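Local coordinates for uncharacterized protein (Pseudomonas aeruginosa, PDB 3LLB) that is the C-terminal transporter-associated domain of a CorC-like protein that probably takes part in magnesium and cobalt transport, at residues Tyr2-Val13 against Leu16-Phe26. Residues are numbered along the deposited sequence; the frame is centred on the assembly and turned at random.
Sequences YIKPLPSGDFIV and LTPVDAFNDFF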
ATOM      1  N   TYR A   2      -3.694  10.181   5.088  1.00 14.22           N
ATOM      2  CA  TYR A   2      -3.396   8.850   4.554  1.00 11.97           C
ATOM      3  C   TYR A   2      -1.941   8.644   4.152  1.00  9.84           C
ATOM      4  O   TYR A   2      -1.430   7.552   4.304  1.00  7.70           O
ATOM      5  CB  TYR A   2      -4.289   8.526   3.369  1.00 11.18           C
ATOM      6  CG  TYR A   2      -5.756   8.387   3.659  1.00 13.98           C
ATOM      7  CD1 TYR A   2      -6.217   7.504   4.637  1.00 14.71           C
ATOM      8  CD2 TYR A   2      -6.716   9.082   2.877  1.00 16.38           C
ATOM      9  CE1 TYR A   2      -7.596   7.352   4.885  1.00 17.40           C
ATOM     10  CE2 TYR A   2      -8.086   8.953   3.120  1.00 18.08           C
ATOM     11  CZ  TYR A   2      -8.518   8.082   4.122  1.00 18.83           C
ATOM     12  OH  TYR A   2      -9.870   7.942   4.350  1.00 22.22           O
ATOM     13  N   ILE A   3      -1.288   9.695   3.623  1.00  9.04           N
ATOM     14  CA  ILE A   3       0.062   9.572   3.071  1.00  8.41           C
ATOM     15  C   ILE A   3       1.021  10.568   3.733  1.00  7.23           C
ATOM     16  O   ILE A   3       0.622  11.689   4.203  1.00  9.08           O
ATOM     17  CB  ILE A   3       0.055   9.664   1.464  1.00  7.72           C
ATOM     18  CG1 ILE A   3      -0.009  11.135   0.966  1.00 11.87           C
ATOM     19  CG2 ILE A   3      -1.021   8.679   0.910  1.00  6.35           C
ATOM     20  CD1 ILE A   3       0.281  11.477  -0.571  1.00 11.92           C
ATOM     21  N   LYS A   4       2.290  10.194   3.767  1.00  7.49           N
ATOM     22  CA  LYS A   4       3.342  11.030   4.250  1.00  7.49           C
ATOM     23  C   LYS A   4       4.486  10.997   3.244  1.00  6.76           C
ATOM     24  O   LYS A   4       5.063   9.985   2.985  1.00  7.70           O
ATOM     25  CB  LYS A   4       3.790  10.595   5.681  1.00  8.45           C
ATOM     26  CG  LYS A   4       4.866  11.498   6.199  1.00 12.88           C
ATOM     27  CD  LYS A   4       5.710  10.870   7.349  1.00 19.16           C
ATOM     28  CE  LYS A   4       6.865  11.840   7.777  1.00 23.38           C
ATOM     29  NZ  LYS A   4       8.190  11.118   8.073  1.00 28.03           N
ATOM     30  N   PRO A   5       4.779  12.116   2.600  1.00  6.82           N
ATOM     31  CA  PRO A   5       5.876  12.191   1.657  1.00  5.56           C
ATOM     32  C   PRO A   5       7.232  12.085   2.329  1.00  5.60           C
ATOM     33  O   PRO A   5       7.463  12.659   3.413  1.00  6.66           O
ATOM     34  CB  PRO A   5       5.700  13.578   1.045  1.00  5.87           C
ATOM     35  CG  PRO A   5       5.120  14.341   2.123  1.00  9.64           C
ATOM     36  CD  PRO A   5       4.087  13.384   2.697  1.00  9.11           C
ATOM     37  N   LEU A   6       8.112  11.358   1.681  1.00  5.32           N
ATOM     38  CA  LEU A   6       9.469  11.193   2.118  1.00  4.84           C
ATOM     39  C   LEU A   6      10.411  11.875   1.121  1.00  4.78           C
ATOM     40  O   LEU A   6      10.094  12.008  -0.097  1.00  4.44           O
ATOM     41  CB  LEU A   6       9.812   9.717   2.254  1.00  5.88           C
ATOM     42  CG  LEU A   6       8.932   8.862   3.163  1.00  5.57           C
ATOM     43  CD1 LEU A   6       9.289   7.389   2.961  1.00  8.16           C
ATOM     44  CD2 LEU A   6       9.066   9.332   4.544  1.00  6.74           C
ATOM     45  N   PRO A   7      11.579  12.365   1.616  1.00  5.00           N
ATOM     46  CA  PRO A   7      12.469  13.129   0.757  1.00  5.40           C
ATOM     47  C   PRO A   7      13.196  12.330  -0.334  1.00  5.24           C
ATOM     48  O   PRO A   7      13.699  12.918  -1.251  1.00  4.96           O
ATOM     49  CB  PRO A   7      13.445  13.809   1.747  1.00  6.02           C
ATOM     50  CG  PRO A   7      13.406  13.001   2.928  1.00  5.67           C
ATOM     51  CD  PRO A   7      12.053  12.378   3.006  1.00  5.58           C
ATOM     52  N   SER A   8      13.163  10.989  -0.229  1.00  5.78           N
ATOM     53  CA  SER A   8      13.579  10.091  -1.278  1.00  4.72           C
ATOM     54  C   SER A   8      12.628  10.126  -2.486  1.00  4.83           C
ATOM     55  O   SER A   8      12.991   9.617  -3.541  1.00  4.77           O
ATOM     56  CB  SER A   8      13.615   8.660  -0.745  1.00  3.92           C
ATOM     57  OG  SER A   8      12.374   8.371  -0.160  1.00  5.75           O
ATOM     58  N   GLY A   9      11.416  10.660  -2.319  1.00  4.99           N
ATOM     59  CA  GLY A   9      10.379  10.584  -3.308  1.00  4.22           C
ATOM     60  C   GLY A   9       9.367   9.495  -3.099  1.00  4.90           C
ATOM     61  O   GLY A   9       8.379   9.442  -3.794  1.00  4.81           O
ATOM     62  N   ASP A  10       9.641   8.638  -2.122  1.00  5.42           N
ATOM     63  CA  ASP A  10       8.721   7.592  -1.681  1.00  5.08           C
ATOM     64  C   ASP A  10       7.695   8.182  -0.714  1.00  4.89           C
ATOM     65  O   ASP A  10       7.697   9.395  -0.381  1.00  3.83           O
ATOM     66  CB  ASP A  10       9.480   6.490  -0.956  1.00  6.19           C
ATOM     67  CG  ASP A  10      10.431   5.740  -1.821  1.00 10.19           C
ATOM     68  OD1 ASP A  10      10.516   5.954  -3.079  1.00 12.72           O
ATOM     69  OD2 ASP A  10      11.089   4.868  -1.196  1.00 14.71           O
ATOM     70  N   PHE A  11       6.751   7.339  -0.323  1.00  5.05           N
ATOM     71  CA  PHE A  11       5.662   7.754   0.531  1.00  4.46           C
ATOM     72  C   PHE A  11       5.468   6.701   1.593  1.00  5.95           C
ATOM     73  O   PHE A  11       5.692   5.505   1.306  1.00  7.11           O
ATOM     74  CB  PHE A  11       4.373   7.887  -0.256  1.00  5.06           C
ATOM     75  CG  PHE A  11       4.418   8.968  -1.290  1.00  5.32           C
ATOM     76  CD1 PHE A  11       3.974  10.247  -0.974  1.00  5.75           C
ATOM     77  CD2 PHE A  11       4.930   8.716  -2.532  1.00  6.13           C
ATOM     78  CE1 PHE A  11       4.028  11.246  -1.935  1.00  6.31           C
ATOM     79  CE2 PHE A  11       4.991   9.769  -3.509  1.00  6.33           C
ATOM     80  CZ  PHE A  11       4.554  10.964  -3.188  1.00  8.74           C
ATOM     81  N   ILE A  12       5.083   7.128   2.785  1.00  6.30           N
ATOM     82  CA  ILE A  12       4.456   6.232   3.769  1.00  7.30           C
ATOM     83  C   ILE A  12       2.938   6.301   3.533  1.00  6.97           C
ATOM     84  O   ILE A  12       2.366   7.370   3.549  1.00  9.06           O
ATOM     85  CB  ILE A  12       4.812   6.554   5.243  1.00  8.38           C
ATOM     86  CG1 ILE A  12       6.320   6.618   5.445  1.00  9.21           C
ATOM     87  CG2 ILE A  12       4.225   5.459   6.125  1.00  8.06           C
ATOM     88  CD1 ILE A  12       6.726   7.106   6.819  1.00  9.11           C
ATOM     89  N   VAL A  13       2.293   5.155   3.311  1.00  6.64           N
ATOM     90  CA  VAL A  13       0.875   5.050   3.026  1.00  6.59           C
ATOM     91  C   VAL A  13       0.190   4.209   4.070  1.00  6.56           C
ATOM     92  O   VAL A  13       0.614   3.071   4.328  1.00  7.88           O
ATOM     93  CB  VAL A  13       0.694   4.482   1.608  1.00  6.54           C
ATOM     94  CG1 VAL A  13      -0.751   4.343   1.257  1.00  7.29           C
ATOM     95  CG2 VAL A  13       1.398   5.370   0.550  1.00  7.33           C
ATOM     96  N   LEU A  16      -5.255   1.561   5.654  1.00  9.52           N
ATOM     97  CA  LEU A  16      -6.673   1.938   5.627  1.00 10.28           C
ATOM     98  C   LEU A  16      -7.044   2.930   4.525  1.00  9.74           C
ATOM     99  O   LEU A  16      -8.234   3.169   4.296  1.00 11.05           O
ATOM    100  CB  LEU A  16      -7.128   2.456   7.046  1.00 11.91           C
ATOM    101  CG  LEU A  16      -6.306   3.586   7.752  1.00 15.11           C
ATOM    102  CD1 LEU A  16      -6.545   4.956   7.066  1.00 17.80           C
ATOM    103  CD2 LEU A  16      -6.405   3.729   9.340  1.00 18.59           C
ATOM    104  N   THR A  17      -6.054   3.525   3.843  1.00  9.14           N
ATOM    105  CA  THR A  17      -6.306   4.364   2.623  1.00  8.20           C
ATOM    106  C   THR A  17      -7.232   3.692   1.627  1.00  8.68           C
ATOM    107  O   THR A  17      -6.904   2.655   1.142  1.00  9.60           O
ATOM    108  CB  THR A  17      -5.008   4.751   1.888  1.00  7.62           C
ATOM    109  OG1 THR A  17      -4.125   5.326   2.847  1.00  7.08           O
ATOM    110  CG2 THR A  17      -5.245   5.765   0.700  1.00  6.00           C
ATOM    111  N   PRO A  18      -8.392   4.300   1.343  1.00  8.67           N
ATOM    112  CA  PRO A  18      -9.239   3.843   0.292  1.00  8.57           C
ATOM    113  C   PRO A  18      -8.511   3.734  -1.020  1.00  8.27           C
ATOM    114  O   PRO A  18      -7.742   4.599  -1.347  1.00  7.39           O
ATOM    115  CB  PRO A  18     -10.275   4.975   0.217  1.00  8.97           C
ATOM    116  CG  PRO A  18     -10.495   5.281   1.631  1.00  9.33           C
ATOM    117  CD  PRO A  18      -9.070   5.387   2.091  1.00  9.07           C
ATOM    118  N   VAL A  19      -8.770   2.686  -1.767  1.00  8.41           N
ATOM    119  CA  VAL A  19      -8.175   2.568  -3.080  1.00  9.91           C
ATOM    120  C   VAL A  19      -8.508   3.789  -4.004  1.00 10.46           C
ATOM    121  O   VAL A  19      -7.629   4.248  -4.759  1.00 10.20           O
ATOM    122  CB  VAL A  19      -8.497   1.145  -3.707  1.00 10.85           C
ATOM    123  CG1 VAL A  19      -8.307   1.177  -5.211  1.00 10.40           C
ATOM    124  CG2 VAL A  19      -7.600   0.134  -3.091  1.00 12.57           C
ATOM    125  N   ASP A  20      -9.740   4.329  -3.941  1.00 10.81           N
ATOM    126  CA  ASP A  20     -10.143   5.537  -4.720  1.00 12.17           C
ATOM    127  C   ASP A  20      -9.239   6.745  -4.413  1.00 10.58           C
ATOM    128  O   ASP A  20      -8.754   7.457  -5.326  1.00  9.21           O
ATOM    129  CB  ASP A  20     -11.625   5.895  -4.468  1.00 14.24           C
ATOM    130  CG  ASP A  20     -12.002   5.893  -2.941  1.00 20.29           C
ATOM    131  OD1 ASP A  20     -11.603   6.836  -2.182  1.00 26.90           O
ATOM    132  OD2 ASP A  20     -12.724   4.961  -2.489  1.00 29.85           O
ATOM    133  N   ALA A  21      -8.984   6.938  -3.122  1.00  8.80           N
ATOM    134  CA  ALA A  21      -8.039   7.954  -2.611  1.00  7.97           C
ATOM    135  C   ALA A  21      -6.639   7.705  -3.080  1.00  7.55           C
ATOM    136  O   ALA A  21      -5.999   8.648  -3.512  1.00  7.44           O
ATOM    137  CB  ALA A  21      -8.087   7.983  -1.146  1.00  7.35           C
ATOM    138  N   PHE A  22      -6.158   6.452  -2.987  1.00  7.55           N
ATOM    139  CA  PHE A  22      -4.820   6.127  -3.453  1.00  6.89           C
ATOM    140  C   PHE A  22      -4.618   6.448  -4.963  1.00  7.29           C
ATOM    141  O   PHE A  22      -3.620   7.052  -5.334  1.00  7.39           O
ATOM    142  CB  PHE A  22      -4.528   4.678  -3.147  1.00  7.97           C
ATOM    143  CG  PHE A  22      -3.147   4.225  -3.514  1.00  6.47           C
ATOM    144  CD1 PHE A  22      -2.161   4.142  -2.560  1.00  6.28           C
ATOM    145  CD2 PHE A  22      -2.859   3.835  -4.808  1.00  6.87           C
ATOM    146  CE1 PHE A  22      -0.877   3.734  -2.906  1.00  8.03           C
ATOM    147  CE2 PHE A  22      -1.573   3.457  -5.145  1.00  8.89           C
ATOM    148  CZ  PHE A  22      -0.598   3.371  -4.147  1.00  7.67           C
ATOM    149  N   ASN A  23      -5.538   6.002  -5.817  1.00  7.94           N
ATOM    150  CA  ASN A  23      -5.469   6.265  -7.257  1.00  8.09           C
ATOM    151  C   ASN A  23      -5.427   7.775  -7.539  1.00  7.83           C
ATOM    152  O   ASN A  23      -4.762   8.230  -8.444  1.00  7.95           O
ATOM    153  CB  ASN A  23      -6.647   5.662  -7.997  1.00  7.18           C
ATOM    154  CG  ASN A  23      -6.622   4.178  -8.043  1.00  6.64           C
ATOM    155  OD1 ASN A  23      -5.588   3.558  -7.848  1.00  7.69           O
ATOM    156  ND2 ASN A  23      -7.790   3.578  -8.302  1.00  8.32           N
ATOM    157  N   ASP A  24      -6.173   8.537  -6.762  1.00  8.12           N
ATOM    158  CA  ASP A  24      -6.154  10.009  -6.879  1.00  8.67           C
ATOM    159  C   ASP A  24      -4.835  10.670  -6.529  1.00  8.37           C
ATOM    160  O   ASP A  24      -4.406  11.631  -7.219  1.00  9.32           O
ATOM    161  CB  ASP A  24      -7.318  10.620  -6.091  1.00  8.45           C
ATOM    162  CG  ASP A  24      -8.684  10.466  -6.817  1.00 13.83           C
ATOM    163  OD1 ASP A  24      -8.761  10.044  -8.004  1.00 19.71           O
ATOM    164  OD2 ASP A  24      -9.706  10.774  -6.174  1.00 20.61           O
ATOM    165  N   PHE A  25      -4.169  10.155  -5.518  1.00  8.99           N
ATOM    166  CA  PHE A  25      -2.878  10.637  -5.120  1.00  8.40           C
ATOM    167  C   PHE A  25      -1.827  10.232  -6.110  1.00  7.93           C
ATOM    168  O   PHE A  25      -0.980  11.043  -6.465  1.00  7.22           O
ATOM    169  CB  PHE A  25      -2.432  10.044  -3.775  1.00  8.55           C
ATOM    170  CG  PHE A  25      -3.136  10.570  -2.533  1.00 10.70           C
ATOM    171  CD1 PHE A  25      -3.052  11.886  -2.129  1.00 15.13           C
ATOM    172  CD2 PHE A  25      -3.751   9.640  -1.660  1.00 11.83           C
ATOM    173  CE1 PHE A  25      -3.656  12.311  -0.907  1.00 14.57           C
ATOM    174  CE2 PHE A  25      -4.366  10.042  -0.475  1.00 12.53           C
ATOM    175  CZ  PHE A  25      -4.331  11.376  -0.099  1.00 14.41           C
ATOM    176  N   PHE A  26      -1.837   8.971  -6.522  1.00  7.76           N
ATOM    177  CA  PHE A  26      -0.690   8.436  -7.247  1.00  7.66           C
ATOM    178  C   PHE A  26      -0.864   8.149  -8.749  1.00  9.83           C
ATOM    179  O   PHE A  26       0.062   7.745  -9.405  1.00 11.02           O
ATOM    180  CB  PHE A  26      -0.141   7.203  -6.469  1.00  7.46           C
ATOM    181  CG  PHE A  26       0.166   7.502  -5.005  1.00  8.93           C
ATOM    182  CD1 PHE A  26       1.167   8.390  -4.676  1.00  8.96           C
ATOM    183  CD2 PHE A  26      -0.520   6.894  -3.982  1.00  7.84           C
ATOM    184  CE1 PHE A  26       1.444   8.699  -3.393  1.00  7.27           C
ATOM    185  CE2 PHE A  26      -0.230   7.195  -2.688  1.00  4.49           C
ATOM    186  CZ  PHE A  26       0.730   8.106  -2.390  1.00  6.72           C
TER
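Thr17 OG1 lies 3.2 Å from Tyr2 CB and 3.9 Å from Val13 CG1, a polar atom set against carbon of Tyr2, just before strand 3-5, and of Val13 on strand 11-14; its hydrogen bond goes to the carbonyl O of Lys14. OG1 stands beside its own backbone N, and CG2 packs near Tyr2 CB. The Tyr2 ring lies across the residues leading into the helix. Pro18 CD sits over one face, 3.9 Å from the ring centroid, and Thr17 CA covers the same face, both as CH-pi contacts. Leu16 CD1 instead meets the ring edge in plane, 3.4 Å from Tyr2 CE1. Ile3 wedges between two phenylalanines, and both CD1 and CG2 touch both rings: CD1 rests over a face of Phe25, 4.1 Å from the centroid, while CG2 comes nearest Phe26 CZ. A chi1 of 81° sends CG1 between the backbone N and the carbonyl carbon, and the extended chi2 carries CD1 on to the Phe25 ring. Phe26 turns an edge to the face of Phe11 in a T-shaped pair, with centroids 4.8 Å apart and planes at 64°; its CE1 stands over the centre of the Phe11 ring. Val13 CG2 packs against Phe26 CE2, and Val13 CG1 reaches the edge of Phe22. These contacts lay helix 19-26, with Pro18 at its N-cap position, against the hairpin of strands 3-5 and 11-14, nearly antiparallel to segment 11-13 (169°). This hairpin edge of the antiparallel sheet, packed on the helix, belongs to the C-terminal transporter-associated domain of CorC. Phe22 and Phe26 also touch Leu78 of strand 73-80, Phe26 continues to Phe61 of strand 61-68, and Phe22 meets Val38 at the start of helix 38-46.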